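Local coordinates for protein inactive dihydropteroate synthase 2 (Mycobacterium tuberculosis, PDB 2VP8) that probably lacks dihydropteroate synthase activity, appearing to bind the pterin pyrophosphate substrate of that family only very weakly while probably being able to bind the inhibitor dapsone, at residues Arg35-Asp40 / Gly78-Asp83; Trp110-Tyr115 / Gly137-Asn142; Val129-Cys134 / Ala157-Gly162. One frame throughout, in Å; residues are numbered along the deposited sequence.

Contact 1 of 3, residues Arg35-Asp40 / Gly78-Asp83; sequences RPVAGD and GADVID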
ATOM      1  N   ARG B  35      12.372   7.941  24.466  1.00 40.29           N
ATOM      2  CA  ARG B  35      12.782   8.898  23.438  1.00 39.81           C
ATOM      3  C   ARG B  35      11.609   9.417  22.610  1.00 39.53           C
ATOM      4  O   ARG B  35      10.698   8.656  22.277  1.00 39.04           O
ATOM      5  CB  ARG B  35      13.812   8.272  22.489  1.00 39.88           C
ATOM      6  CG  ARG B  35      15.052   7.716  23.166  1.00 39.33           C
ATOM      7  CD  ARG B  35      15.902   8.817  23.729  1.00 38.12           C
ATOM      8  NE  ARG B  35      17.093   8.278  24.359  1.00 36.74           N
ATOM      9  CZ  ARG B  35      17.872   8.964  25.178  1.00 35.21           C
ATOM     10  NH1 ARG B  35      17.580  10.223  25.471  1.00 35.22           N
ATOM     11  NH2 ARG B  35      18.936   8.384  25.701  1.00 34.49           N
ATOM     12  N   PRO B  36      11.648  10.717  22.254  1.00 39.31           N
ATOM     13  CA  PRO B  36      10.658  11.300  21.356  1.00 39.13           C
ATOM     14  C   PRO B  36      10.602  10.537  20.042  1.00 39.10           C
ATOM     15  O   PRO B  36      11.639  10.197  19.457  1.00 39.46           O
ATOM     16  CB  PRO B  36      11.174  12.726  21.128  1.00 39.16           C
ATOM     17  CG  PRO B  36      12.592  12.715  21.589  1.00 39.36           C
ATOM     18  CD  PRO B  36      12.643  11.714  22.683  1.00 39.20           C
ATOM     19  N   VAL B  37       9.383  10.276  19.594  1.00 38.54           N
ATOM     20  CA  VAL B  37       9.129   9.414  18.471  1.00 37.81           C
ATOM     21  C   VAL B  37       7.834   9.949  17.841  1.00 37.53           C
ATOM     22  O   VAL B  37       6.966  10.466  18.556  1.00 37.40           O
ATOM     23  CB  VAL B  37       9.008   7.950  18.981  1.00 38.09           C
ATOM     24  CG1 VAL B  37       7.563   7.431  18.940  1.00 37.68           C
ATOM     25  CG2 VAL B  37       9.945   7.028  18.233  1.00 38.30           C
ATOM     26  N   ALA B  38       7.709   9.856  16.515  1.00 36.87           N
ATOM     27  CA  ALA B  38       6.525  10.378  15.818  1.00 36.19           C
ATOM     28  C   ALA B  38       5.248   9.886  16.476  1.00 35.82           C
ATOM     29  O   ALA B  38       5.167   8.729  16.868  1.00 35.94           O
ATOM     30  CB  ALA B  38       6.550   9.984  14.360  1.00 36.09           C
ATOM     31  N   GLY B  39       4.258  10.765  16.615  1.00 35.74           N
ATOM     32  CA  GLY B  39       2.982  10.407  17.256  1.00 35.26           C
ATOM     33  C   GLY B  39       1.790  10.284  16.318  1.00 35.10           C
ATOM     34  O   GLY B  39       0.734   9.795  16.713  1.00 35.20           O
ATOM     35  N   ASP B  40       1.962  10.716  15.073  1.00 34.84           N
ATOM     36  CA  ASP B  40       0.868  10.788  14.104  1.00 34.73           C
ATOM     37  C   ASP B  40       1.035   9.796  12.942  1.00 34.31           C
ATOM     38  O   ASP B  40       0.452   9.981  11.872  1.00 34.27           O
ATOM     39  CB  ASP B  40       0.740  12.221  13.567  1.00 34.78           C
ATOM     40  CG  ASP B  40       2.019  12.713  12.888  1.00 35.94           C
ATOM     41  OD1 ASP B  40       3.106  12.125  13.110  1.00 36.29           O
ATOM     42  OD2 ASP B  40       1.938  13.697  12.127  1.00 37.64           O
ATOM     43  N   GLY B  78      12.947  12.075   9.107  1.00 40.89           N
ATOM     44  CA  GLY B  78      12.011  11.668  10.151  1.00 40.84           C
ATOM     45  C   GLY B  78      12.142  10.251  10.669  1.00 40.95           C
ATOM     46  O   GLY B  78      11.145   9.651  11.091  1.00 40.97           O
ATOM     47  N   ALA B  79      13.358   9.708  10.640  1.00 40.91           N
ATOM     48  CA  ALA B  79      13.615   8.397  11.241  1.00 40.72           C
ATOM     49  C   ALA B  79      13.371   8.474  12.743  1.00 40.80           C
ATOM     50  O   ALA B  79      13.809   9.421  13.413  1.00 40.95           O
ATOM     51  CB  ALA B  79      15.027   7.938  10.964  1.00 40.52           C
ATOM     52  N   ASP B  80      12.663   7.484  13.270  1.00 40.53           N
ATOM     53  CA  ASP B  80      12.340   7.473  14.686  1.00 40.38           C
ATOM     54  C   ASP B  80      13.400   6.703  15.445  1.00 40.25           C
ATOM     55  O   ASP B  80      13.669   6.986  16.612  1.00 40.03           O
ATOM     56  CB  ASP B  80      10.968   6.865  14.893  1.00 40.32           C
ATOM     57  CG  ASP B  80       9.885   7.687  14.253  1.00 40.61           C
ATOM     58  OD1 ASP B  80       9.618   8.807  14.760  1.00 41.88           O
ATOM     59  OD2 ASP B  80       9.319   7.225  13.239  1.00 39.17           O
ATOM     60  N   VAL B  81      13.994   5.729  14.757  1.00 39.93           N
ATOM     61  CA  VAL B  81      15.090   4.948  15.284  1.00 39.72           C
ATOM     62  C   VAL B  81      16.208   4.945  14.251  1.00 39.67           C
ATOM     63  O   VAL B  81      15.946   4.846  13.060  1.00 39.62           O
ATOM     64  CB  VAL B  81      14.651   3.500  15.580  1.00 39.81           C
ATOM     65  CG1 VAL B  81      15.813   2.674  16.101  1.00 39.84           C
ATOM     66  CG2 VAL B  81      13.504   3.477  16.590  1.00 39.73           C
ATOM     67  N   ILE B  82      17.445   5.092  14.712  1.00 39.64           N
ATOM     68  CA  ILE B  82      18.605   4.840  13.883  1.00 39.72           C
ATOM     69  C   ILE B  82      19.156   3.499  14.327  1.00 40.26           C
ATOM     70  O   ILE B  82      19.555   3.323  15.478  1.00 40.85           O
ATOM     71  CB  ILE B  82      19.696   5.945  14.020  1.00 39.85           C
ATOM     72  CG1 ILE B  82      19.109   7.341  13.778  1.00 38.85           C
ATOM     73  CG2 ILE B  82      20.870   5.684  13.069  1.00 38.97           C
ATOM     74  CD1 ILE B  82      18.564   7.556  12.387  1.00 37.03           C
ATOM     75  N   ASP B  83      19.161   2.549  13.406  1.00 40.69           N
ATOM     76  CA  ASP B  83      19.608   1.197  13.688  1.00 41.03           C
ATOM     77  C   ASP B  83      21.037   1.034  13.178  1.00 41.22           C
ATOM     78  O   ASP B  83      21.261   0.905  11.976  1.00 41.63           O
ATOM     79  CB  ASP B  83      18.652   0.196  13.033  1.00 40.88           C
ATOM     80  CG  ASP B  83      18.979  -1.228  13.365  1.00 41.49           C
ATOM     81  OD1 ASP B  83      18.960  -1.602  14.560  1.00 42.02           O
ATOM     82  OD2 ASP B  83      19.243  -1.988  12.415  1.00 43.59           O
TER
HETATM   83  O   HOH W   1      14.021   8.947  18.405  1.00 31.22           O
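Asp80 and Ala38 are joined by one direct hydrogen bond, from Ala38 N to Asp80 OD1, at 2.8 Å. It is nearly straight (169° at the hydrogen), but the N-H comes down on OD1 from above the carboxylate plane, 43° out of it. CG of Asp80 lies beside its own backbone N (chi1 -64°), which swings the carboxylate over to the loop that follows strand 35-37. The other oxygen, OD2, is held by a salt bridge to Arg41 and by the backbone N of Ile44, so the group is gripped from both oxygens and its rotation is probably fixed.

A second polar link is indirect: a water donates to Pro36 O at 2.9 Å and to Asp80 O at 2.7 Å, joining the two backbones.

Apolar contact is slight. Val37 meets Asp80 roughly at a right angle, with Val37 CG2 packed on Asp80 CB at 3.5 Å, while the methyl of Ala38 lies near OD1.

The contact fastens the N-terminal hairpin, in which strand 35-37 pairs antiparallel with 30-32, to the start of strand 81-85. That strand belongs to the parallel sheet of the TIM-barrel-type pterin-binding fold, between strands 43-49 and 119-123, with helix 65-76 packed against Ala79 and Ile82.

Contact 2 of 3, residues Trp110-Tyr115 / Gly137-Asn142; sequences WLRGAY and GADLIN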
ATOM      1  N   TRP B 110      29.236   9.086  19.000  1.00 37.12           N
ATOM      2  CA  TRP B 110      29.065  10.263  18.158  1.00 37.01           C
ATOM      3  C   TRP B 110      27.589  10.561  17.927  1.00 37.42           C
ATOM      4  O   TRP B 110      27.168  11.721  18.001  1.00 37.76           O
ATOM      5  CB  TRP B 110      29.773  10.121  16.804  1.00 36.43           C
ATOM      6  CG  TRP B 110      29.395  11.252  15.886  1.00 36.13           C
ATOM      7  CD1 TRP B 110      29.949  12.503  15.856  1.00 35.12           C
ATOM      8  CD2 TRP B 110      28.341  11.257  14.909  1.00 35.67           C
ATOM      9  NE1 TRP B 110      29.325  13.273  14.910  1.00 34.86           N
ATOM     10  CE2 TRP B 110      28.333  12.538  14.314  1.00 35.16           C
ATOM     11  CE3 TRP B 110      27.413  10.301  14.473  1.00 35.54           C
ATOM     12  CZ2 TRP B 110      27.422  12.894  13.308  1.00 35.21           C
ATOM     13  CZ3 TRP B 110      26.511  10.651  13.465  1.00 35.27           C
ATOM     14  CH2 TRP B 110      26.525  11.939  12.896  1.00 35.72           C
ATOM     15  N   LEU B 111      26.819   9.513  17.641  1.00 37.54           N
ATOM     16  CA  LEU B 111      25.412   9.655  17.294  1.00 37.65           C
ATOM     17  C   LEU B 111      24.655  10.267  18.461  1.00 37.66           C
ATOM     18  O   LEU B 111      23.892  11.215  18.279  1.00 37.76           O
ATOM     19  CB  LEU B 111      24.838   8.291  16.869  1.00 37.83           C
ATOM     20  CG  LEU B 111      23.381   7.949  16.493  1.00 37.81           C
ATOM     21  CD1 LEU B 111      22.499   9.128  16.114  1.00 39.47           C
ATOM     22  CD2 LEU B 111      23.385   6.926  15.382  1.00 37.52           C
ATOM     23  N   ARG B 112      24.902   9.740  19.658  1.00 37.82           N
ATOM     24  CA  ARG B 112      24.283  10.237  20.884  1.00 37.84           C
ATOM     25  C   ARG B 112      24.672  11.697  21.125  1.00 38.17           C
ATOM     26  O   ARG B 112      23.855  12.491  21.605  1.00 38.55           O
ATOM     27  CB  ARG B 112      24.704   9.372  22.071  1.00 37.55           C
ATOM     28  CG  ARG B 112      24.073   9.744  23.410  1.00 37.56           C
ATOM     29  CD  ARG B 112      22.871   8.890  23.716  1.00 37.44           C
ATOM     30  NE  ARG B 112      21.725   9.357  22.964  1.00 38.04           N
ATOM     31  CZ  ARG B 112      20.677   8.616  22.615  1.00 38.95           C
ATOM     32  NH1 ARG B 112      20.592   7.330  22.940  1.00 36.90           N
ATOM     33  NH2 ARG B 112      19.709   9.185  21.911  1.00 40.65           N
ATOM     34  N   GLY B 113      25.915  12.039  20.781  1.00 38.07           N
ATOM     35  CA  GLY B 113      26.427  13.397  20.927  1.00 37.60           C
ATOM     36  C   GLY B 113      25.689  14.374  20.036  1.00 37.70           C
ATOM     37  O   GLY B 113      25.311  15.460  20.485  1.00 37.67           O
ATOM     38  N   ALA B 114      25.474  13.972  18.781  1.00 37.50           N
ATOM     39  CA  ALA B 114      24.868  14.826  17.757  1.00 37.29           C
ATOM     40  C   ALA B 114      23.365  14.941  17.953  1.00 37.55           C
ATOM     41  O   ALA B 114      22.780  16.011  17.795  1.00 37.51           O
ATOM     42  CB  ALA B 114      25.165  14.271  16.382  1.00 36.97           C
ATOM     43  N   TYR B 115      22.748  13.822  18.308  1.00 37.74           N
ATOM     44  CA  TYR B 115      21.316  13.755  18.466  1.00 37.81           C
ATOM     45  C   TYR B 115      20.962  13.167  19.821  1.00 38.13           C
ATOM     46  O   TYR B 115      20.713  11.966  19.928  1.00 38.34           O
ATOM     47  CB  TYR B 115      20.733  12.906  17.354  1.00 37.61           C
ATOM     48  CG  TYR B 115      20.908  13.503  15.980  1.00 36.76           C
ATOM     49  CD1 TYR B 115      21.871  13.014  15.102  1.00 36.12           C
ATOM     50  CD2 TYR B 115      20.102  14.549  15.560  1.00 35.64           C
ATOM     51  CE1 TYR B 115      22.021  13.555  13.836  1.00 36.33           C
ATOM     52  CE2 TYR B 115      20.245  15.095  14.310  1.00 36.46           C
ATOM     53  CZ  TYR B 115      21.199  14.598  13.450  1.00 36.38           C
ATOM     54  OH  TYR B 115      21.323  15.172  12.212  1.00 36.39           O
ATOM     55  N   GLY B 137      25.353   4.377  24.461  1.00 37.72           N
ATOM     56  CA  GLY B 137      24.141   5.187  24.377  1.00 37.47           C
ATOM     57  C   GLY B 137      22.946   4.549  23.680  1.00 37.45           C
ATOM     58  O   GLY B 137      21.900   5.186  23.544  1.00 37.68           O
ATOM     59  N   ALA B 138      23.084   3.300  23.233  1.00 37.11           N
ATOM     60  CA  ALA B 138      21.986   2.613  22.545  1.00 36.54           C
ATOM     61  C   ALA B 138      20.821   2.360  23.496  1.00 36.42           C
ATOM     62  O   ALA B 138      21.015   2.058  24.676  1.00 36.69           O
ATOM     63  CB  ALA B 138      22.458   1.313  21.916  1.00 36.37           C
ATOM     64  N   ASP B 139      19.611   2.495  22.973  1.00 36.15           N
ATOM     65  CA  ASP B 139      18.404   2.402  23.780  1.00 35.83           C
ATOM     66  C   ASP B 139      17.690   1.081  23.544  1.00 35.36           C
ATOM     67  O   ASP B 139      16.892   0.635  24.372  1.00 35.43           O
ATOM     68  CB  ASP B 139      17.467   3.563  23.442  1.00 35.85           C
ATOM     69  CG  ASP B 139      18.191   4.891  23.377  1.00 37.02           C
ATOM     70  OD1 ASP B 139      18.680   5.356  24.428  1.00 39.18           O
ATOM     71  OD2 ASP B 139      18.288   5.471  22.276  1.00 38.02           O
ATOM     72  N   LEU B 140      17.992   0.459  22.412  1.00 34.79           N
ATOM     73  CA  LEU B 140      17.249  -0.692  21.938  1.00 34.11           C
ATOM     74  C   LEU B 140      18.214  -1.687  21.325  1.00 34.02           C
ATOM     75  O   LEU B 140      19.063  -1.316  20.518  1.00 34.21           O
ATOM     76  CB  LEU B 140      16.214  -0.229  20.898  1.00 34.27           C
ATOM     77  CG  LEU B 140      15.342  -1.194  20.084  1.00 33.82           C
ATOM     78  CD1 LEU B 140      14.448  -2.066  20.983  1.00 33.77           C
ATOM     79  CD2 LEU B 140      14.501  -0.411  19.115  1.00 33.29           C
ATOM     80  N   ILE B 141      18.099  -2.951  21.710  1.00 33.82           N
ATOM     81  CA  ILE B 141      18.871  -3.990  21.046  1.00 33.58           C
ATOM     82  C   ILE B 141      18.024  -4.624  19.949  1.00 33.61           C
ATOM     83  O   ILE B 141      16.918  -5.114  20.198  1.00 33.35           O
ATOM     84  CB  ILE B 141      19.378  -5.060  22.014  1.00 33.64           C
ATOM     85  CG1 ILE B 141      20.085  -4.409  23.213  1.00 33.34           C
ATOM     86  CG2 ILE B 141      20.307  -6.034  21.279  1.00 33.69           C
ATOM     87  CD1 ILE B 141      20.190  -5.291  24.415  1.00 31.58           C
ATOM     88  N   ASN B 142      18.547  -4.578  18.731  1.00 33.68           N
ATOM     89  CA  ASN B 142      17.899  -5.205  17.601  1.00 33.92           C
ATOM     90  C   ASN B 142      18.606  -6.507  17.257  1.00 34.52           C
ATOM     91  O   ASN B 142      19.448  -6.552  16.353  1.00 34.20           O
ATOM     92  CB  ASN B 142      17.880  -4.258  16.406  1.00 33.87           C
ATOM     93  CG  ASN B 142      16.994  -4.750  15.288  1.00 33.24           C
ATOM     94  OD1 ASN B 142      16.235  -5.702  15.458  1.00 32.79           O
ATOM     95  ND2 ASN B 142      17.082  -4.098  14.132  1.00 32.15           N
TER
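Arg112 reaches from the last turn of helix 98-114 to Gly137 and Asp139, and its NH1 does almost all the work. The packing is tight at this nitrogen: NH1 donates to Gly137 O at 2.6 Å, along a bent path of 132°, and to Asp139 OD2 at 3.0 Å, almost straight at 171°. The second bond is part of a salt bridge and meets OD2 on its syn side. Both acceptors lie at the edge of the guanidinium, close to its plane, although the carboxylate itself is turned 48° against it. Bends at chi2 and chi3 fold the arginine chain back, so that Arg112 CD passes 4.0 Å from the bare CA of Gly137.

The looser side is that of NH2, which makes a weak hydrogen bond to Pro116 O. Arg112 is partly exposed, and no apolar side chains interlock here. Asp139 is held from elsewhere too: OD2 accepts from Ile120 N, and OD1 forms a salt bridge with Arg35, whose positive charge near that of Arg112 the carboxylate probably offsets.

The contact joins the C-terminal end of helix 98-114 to the turn between helix 127-136 and strand 140-142, beside strand 119-123.

Contact 3 of 3, residues Val129-Cys134 / Ala157-Gly162; sequences VAKAAC and AEFGAG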
ATOM      1  N   VAL B 129      28.678  -7.448  22.422  1.00 36.61           N
ATOM      2  CA  VAL B 129      28.578  -6.301  21.522  1.00 36.51           C
ATOM      3  C   VAL B 129      27.451  -5.363  21.956  1.00 36.54           C
ATOM      4  O   VAL B 129      27.626  -4.145  21.981  1.00 36.66           O
ATOM      5  CB  VAL B 129      28.386  -6.745  20.054  1.00 36.48           C
ATOM      6  CG1 VAL B 129      28.381  -5.550  19.130  1.00 36.67           C
ATOM      7  CG2 VAL B 129      29.486  -7.700  19.636  1.00 36.31           C
ATOM      8  N   ALA B 130      26.308  -5.941  22.309  1.00 36.51           N
ATOM      9  CA  ALA B 130      25.165  -5.175  22.795  1.00 36.65           C
ATOM     10  C   ALA B 130      25.471  -4.453  24.100  1.00 36.72           C
ATOM     11  O   ALA B 130      24.987  -3.343  24.323  1.00 36.80           O
ATOM     12  CB  ALA B 130      23.957  -6.074  22.967  1.00 36.63           C
ATOM     13  N   LYS B 131      26.276  -5.092  24.949  1.00 36.87           N
ATOM     14  CA  LYS B 131      26.669  -4.533  26.239  1.00 37.08           C
ATOM     15  C   LYS B 131      27.323  -3.159  26.075  1.00 37.21           C
ATOM     16  O   LYS B 131      26.825  -2.163  26.604  1.00 37.19           O
ATOM     17  CB  LYS B 131      27.604  -5.497  26.977  1.00 37.09           C
ATOM     18  CG  LYS B 131      27.620  -5.333  28.495  1.00 37.28           C
ATOM     19  CD  LYS B 131      28.616  -6.276  29.165  1.00 37.23           C
ATOM     20  CE  LYS B 131      28.495  -6.223  30.684  1.00 37.42           C
ATOM     21  NZ  LYS B 131      29.664  -6.845  31.364  1.00 37.27           N
ATOM     22  N   ALA B 132      28.418  -3.110  25.319  1.00 37.38           N
ATOM     23  CA  ALA B 132      29.162  -1.870  25.111  1.00 37.59           C
ATOM     24  C   ALA B 132      28.356  -0.840  24.328  1.00 37.87           C
ATOM     25  O   ALA B 132      28.533   0.365  24.520  1.00 38.08           O
ATOM     26  CB  ALA B 132      30.476  -2.149  24.418  1.00 37.48           C
ATOM     27  N   ALA B 133      27.476  -1.320  23.452  1.00 38.01           N
ATOM     28  CA  ALA B 133      26.657  -0.449  22.615  1.00 38.14           C
ATOM     29  C   ALA B 133      25.615   0.295  23.443  1.00 38.26           C
ATOM     30  O   ALA B 133      25.385   1.486  23.230  1.00 38.31           O
ATOM     31  CB  ALA B 133      25.997  -1.241  21.510  1.00 38.09           C
ATOM     32  N   CYS B 134      24.995  -0.410  24.387  1.00 38.28           N
ATOM     33  CA  CYS B 134      24.074   0.207  25.334  1.00 38.40           C
ATOM     34  C   CYS B 134      24.792   1.223  26.216  1.00 38.38           C
ATOM     35  O   CYS B 134      24.257   2.297  26.498  1.00 38.51           O
ATOM     36  CB  CYS B 134      23.403  -0.856  26.198  1.00 38.26           C
ATOM     37  SG  CYS B 134      22.187  -1.829  25.305  1.00 38.84           S
ATOM     38  N   ALA B 157      18.091  -5.945  30.127  1.00 38.80           N
ATOM     39  CA  ALA B 157      17.540  -5.739  31.460  1.00 38.86           C
ATOM     40  C   ALA B 157      18.449  -4.860  32.322  1.00 38.96           C
ATOM     41  O   ALA B 157      17.995  -3.876  32.905  1.00 38.97           O
ATOM     42  CB  ALA B 157      17.298  -7.083  32.135  1.00 38.85           C
ATOM     43  N   GLU B 158      19.730  -5.221  32.382  1.00 39.04           N
ATOM     44  CA  GLU B 158      20.735  -4.503  33.168  1.00 39.35           C
ATOM     45  C   GLU B 158      20.884  -3.032  32.755  1.00 39.09           C
ATOM     46  O   GLU B 158      20.967  -2.141  33.603  1.00 39.06           O
ATOM     47  CB  GLU B 158      22.080  -5.233  33.067  1.00 39.27           C
ATOM     48  CG  GLU B 158      23.287  -4.475  33.632  1.00 40.16           C
ATOM     49  CD  GLU B 158      24.571  -5.301  33.594  1.00 40.32           C
ATOM     50  OE1 GLU B 158      24.529  -6.408  32.929  1.00 41.69           O
ATOM     51  OE2 GLU B 158      25.621  -4.846  34.230  1.00 40.80           O
ATOM     52  N   PHE B 159      20.905  -2.783  31.448  1.00 39.00           N
ATOM     53  CA  PHE B 159      21.094  -1.433  30.928  1.00 38.75           C
ATOM     54  C   PHE B 159      19.794  -0.647  30.775  1.00 38.62           C
ATOM     55  O   PHE B 159      19.822   0.533  30.422  1.00 38.64           O
ATOM     56  CB  PHE B 159      21.852  -1.480  29.603  1.00 38.63           C
ATOM     57  CG  PHE B 159      23.325  -1.693  29.764  1.00 38.67           C
ATOM     58  CD1 PHE B 159      23.863  -2.972  29.714  1.00 38.65           C
ATOM     59  CD2 PHE B 159      24.179  -0.610  29.977  1.00 38.62           C
ATOM     60  CE1 PHE B 159      25.232  -3.173  29.870  1.00 38.76           C
ATOM     61  CE2 PHE B 159      25.548  -0.799  30.126  1.00 38.30           C
ATOM     62  CZ  PHE B 159      26.075  -2.086  30.075  1.00 38.56           C
ATOM     63  N   GLY B 160      18.664  -1.292  31.051  1.00 38.32           N
ATOM     64  CA  GLY B 160      17.366  -0.655  30.869  1.00 38.24           C
ATOM     65  C   GLY B 160      17.130  -0.345  29.401  1.00 38.27           C
ATOM     66  O   GLY B 160      16.586   0.702  29.051  1.00 38.23           O
ATOM     67  N   ALA B 161      17.561  -1.265  28.544  1.00 38.18           N
ATOM     68  CA  ALA B 161      17.379  -1.139  27.112  1.00 38.34           C
ATOM     69  C   ALA B 161      16.245  -2.031  26.635  1.00 38.35           C
ATOM     70  O   ALA B 161      15.974  -3.080  27.222  1.00 38.76           O
ATOM     71  CB  ALA B 161      18.666  -1.489  26.388  1.00 38.28           C
ATOM     72  N   GLY B 162      15.579  -1.602  25.574  1.00 38.44           N
ATOM     73  CA  GLY B 162      14.568  -2.416  24.923  1.00 38.72           C
ATOM     74  C   GLY B 162      15.185  -3.525  24.092  1.00 38.84           C
ATOM     75  O   GLY B 162      16.397  -3.533  23.836  1.00 38.92           O
TER
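The Phe159 ring presents one face to helix 127-136, and both Cys134 CB and Lys131 O lie over it. Cys134 CB sits 4.1 Å from the ring centroid and 28° off the ring normal, a CH-pi contact whose shortest approach is Cys134 CB to Phe159 CG at 3.7 Å. Lys131 O stands 3.5 Å above the ring plane, displaced toward the rim on the side of CZ. At that far end of the ring, Lys131 CG touches Phe159 CE1 at 3.5 Å, the two side chains crossing at about a right angle. The Lys131 chain leaves its helix with chi1 -156°; of its side-chain atoms only CG touches the ring, and the extended remainder carries the ammonium away from it. There, Lys131 NZ and Glu158 OE2 are 5.3 Å apart, opposite charges that do not touch but may attract weakly.

In this TIM-barrel-type fold, helix 127-136 follows strand 119-123 and helix 152-159 follows strand 140-142; the two pack against each other outside the parallel sheet. Here the second helix closes with a Schellman motif at Gly160, where positive phi turns the chain toward strand 162-166.

Farther from the same face of the ring, Cys134 SG packs on Ala161 CB at 3.7 Å and makes an oblique sulfur-aromatic contact with Phe159, 5.3 Å from the centroid. A chi1 of -72° turns SG toward the buried methyl of Ala161. Cys134 also rests on Ile141 of strand 140-142, while Gly160 O receives a hydrogen bond from Lys213.

From the N terminus, contact 1 comes first, closing a loop through strand 43-49 and helix 65-76 before contact 2 opens. Contacts 2 and 3 cross: 129-134 falls between the segments of contact 2, and 137-142 between those of contact 3. Contact 1 ties the N-terminal hairpin to the sheet, contact 2 the end of helix 98-114 to the turn leading into strand 140-142, and contact 3 two adjacent outer helices. Contacts 1 and 2 meet through a probable hydrogen bond between Asp83 and Asn142 and by packing of Ile82 on Leu111. Backbone bonds of Gly162 with Asp139 and Ile141 join contact 2 to contact 3, whereas contacts 1 and 3 stay about 8 Å apart at their nearest atoms.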